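Local coordinates for protein carnitinyl-CoA dehydratase (Mycobacterium avium, PDB 3R0O) that probably catalyses the reversible dehydration of carnitinyl-CoA to crotonobetainyl-CoA, at residues A[122-127]-A[142-147]. Residues are numbered along the deposited sequence; the frame is centred on the assembly and turned at random.
Sequences GSELAL and LPEVKR
Glu124, on helix 121-128, reaches across to Leu142 with its aliphatic stem and to Glu144 with its carboxylate. Its CB still lies 5.4 Å from Leu142 CD2, but the next carbon, CG, closes to 4.1 Å from that methyl, the two side chains crossing at about a right angle. With CG anti to the carbonyl carbon (chi1 -71°) and the chain extended beyond it, the carboxylate is carried alongside the leucine methyl. There the two oxygens part company: OE2 accepts hydrogen bonds from the backbone amides of Ala153 and Gly155, which should fix the rotation of the group, while OE1 faces Glu144, 4.0 Å from its OE2. No hydrogen bond joins the two carboxylates, whose planes are turned 59° apart. Glu144 brings its acid group back toward the helix through a bend at chi2 (85°). Leu142 CD2 also touches Ser123 CB at 4.1 Å, and the serine OG is hydrogen-bonded to Ala118 O and Gly141 N, tying the helix start to neighbouring strands. Two facing glutamates, one from a helix and one from the loop after strand 139-141, are the hallmark of the crotonase-fold hydratase active site, consistent with an acid-base role here, as in enoyl-CoA hydratase.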
loop_
_atom_site.group_PDB
_atom_site.type_symbol
_atom_site.label_atom_id
_atom_site.label_comp_id
_atom_site.label_asym_id
_atom_site.label_seq_id
_atom_site.Cartn_x
_atom_site.Cartn_y
_atom_site.Cartn_z
ATOM N N GLY A 122 -11.348 4.085 18.912
ATOM C CA GLY A 122 -11.495 5.379 18.286
ATOM C C GLY A 122 -10.716 5.451 16.993
ATOM O O GLY A 122 -11.214 5.967 16.017
ATOM N N SER A 123 -9.496 4.924 16.983
ATOM C CA SER A 123 -8.725 4.779 15.740
ATOM C C SER A 123 -9.395 3.803 14.794
ATOM O O SER A 123 -9.378 3.980 13.563
ATOM C CB SER A 123 -7.316 4.288 16.038
ATOM O OG SER A 123 -6.493 5.366 16.405
ATOM N N GLU A 124 -10.019 2.780 15.365
ATOM C CA GLU A 124 -10.706 1.799 14.543
ATOM C C GLU A 124 -11.900 2.426 13.823
ATOM O O GLU A 124 -12.218 2.045 12.709
ATOM C CB GLU A 124 -11.054 0.561 15.376
ATOM C CG GLU A 124 -9.787 -0.245 15.714
ATOM C CD GLU A 124 -10.017 -1.413 16.644
ATOM O OE1 GLU A 124 -10.549 -1.204 17.754
ATOM O OE2 GLU A 124 -9.639 -2.549 16.279
ATOM N N LEU A 125 -12.557 3.398 14.452
ATOM C CA LEU A 125 -13.633 4.112 13.771
ATOM C C LEU A 125 -13.046 4.919 12.617
ATOM O O LEU A 125 -13.608 4.930 11.531
ATOM C CB LEU A 125 -14.397 5.034 14.720
ATOM C CG LEU A 125 -15.178 4.401 15.892
ATOM C CD1 LEU A 125 -15.899 5.486 16.726
ATOM C CD2 LEU A 125 -16.158 3.323 15.401
ATOM N N ALA A 126 -11.928 5.600 12.862
ATOM C CA ALA A 126 -11.285 6.406 11.818
ATOM C C ALA A 126 -10.849 5.517 10.661
ATOM O O ALA A 126 -11.076 5.861 9.479
ATOM C CB ALA A 126 -10.086 7.209 12.396
ATOM N N LEU A 127 -10.246 4.363 10.994
ATOM C CA LEU A 127 -9.784 3.420 9.961
ATOM C C LEU A 127 -10.915 2.867 9.094
ATOM O O LEU A 127 -10.720 2.612 7.900
ATOM C CB LEU A 127 -8.980 2.256 10.573
ATOM C CG LEU A 127 -7.629 2.700 11.141
ATOM C CD1 LEU A 127 -7.168 1.721 12.224
ATOM C CD2 LEU A 127 -6.582 2.813 10.052
ATOM N N LEU A 142 -3.130 2.187 18.627
ATOM C CA LEU A 142 -3.748 0.932 19.013
ATOM C C LEU A 142 -2.998 0.393 20.237
ATOM O O LEU A 142 -2.124 -0.471 20.111
ATOM C CB LEU A 142 -3.675 -0.048 17.839
ATOM C CG LEU A 142 -4.471 0.428 16.615
ATOM C CD1 LEU A 142 -4.282 -0.500 15.452
ATOM C CD2 LEU A 142 -5.940 0.570 16.969
ATOM N N PRO A 143 -3.325 0.917 21.430
ATOM C CA PRO A 143 -2.557 0.523 22.631
ATOM C C PRO A 143 -3.017 -0.800 23.260
ATOM O O PRO A 143 -2.600 -1.115 24.382
ATOM C CB PRO A 143 -2.815 1.691 23.594
ATOM C CG PRO A 143 -4.246 2.033 23.305
ATOM C CD PRO A 143 -4.357 1.921 21.759
ATOM N N GLU A 144 -3.849 -1.566 22.545
ATOM C CA GLU A 144 -4.358 -2.850 23.055
ATOM C C GLU A 144 -3.271 -3.841 23.524
ATOM O O GLU A 144 -3.471 -4.558 24.530
ATOM C CB GLU A 144 -5.293 -3.510 22.045
ATOM C CG GLU A 144 -6.693 -2.839 21.984
ATOM C CD GLU A 144 -6.785 -1.611 21.042
ATOM O OE1 GLU A 144 -5.751 -1.130 20.519
ATOM O OE2 GLU A 144 -7.921 -1.132 20.814
ATOM N N VAL A 145 -2.124 -3.850 22.838
ATOM C CA VAL A 145 -1.005 -4.721 23.226
ATOM C C VAL A 145 -0.433 -4.400 24.607
ATOM O O VAL A 145 0.175 -5.273 25.240
ATOM C CB VAL A 145 0.155 -4.742 22.191
ATOM C CG1 VAL A 145 -0.300 -5.441 20.922
ATOM C CG2 VAL A 145 0.681 -3.326 21.912
ATOM N N LYS A 146 -0.625 -3.159 25.074
ATOM C CA LYS A 146 -0.176 -2.772 26.408
ATOM C C LYS A 146 -1.162 -3.254 27.445
ATOM O O LYS A 146 -0.847 -3.257 28.644
ATOM C CB LYS A 146 0.007 -1.257 26.540
ATOM C CG LYS A 146 0.970 -0.658 25.505
ATOM C CD LYS A 146 1.577 0.643 25.988
ATOM C CE LYS A 146 2.761 1.053 25.123
ATOM N NZ LYS A 146 3.864 0.074 25.276
ATOM N N ARG A 147 -2.344 -3.671 26.987
ATOM C CA ARG A 147 -3.430 -4.085 27.886
ATOM C C ARG A 147 -3.662 -5.610 27.902
ATOM O O ARG A 147 -4.520 -6.118 28.647
ATOM C CB ARG A 147 -4.742 -3.328 27.539
#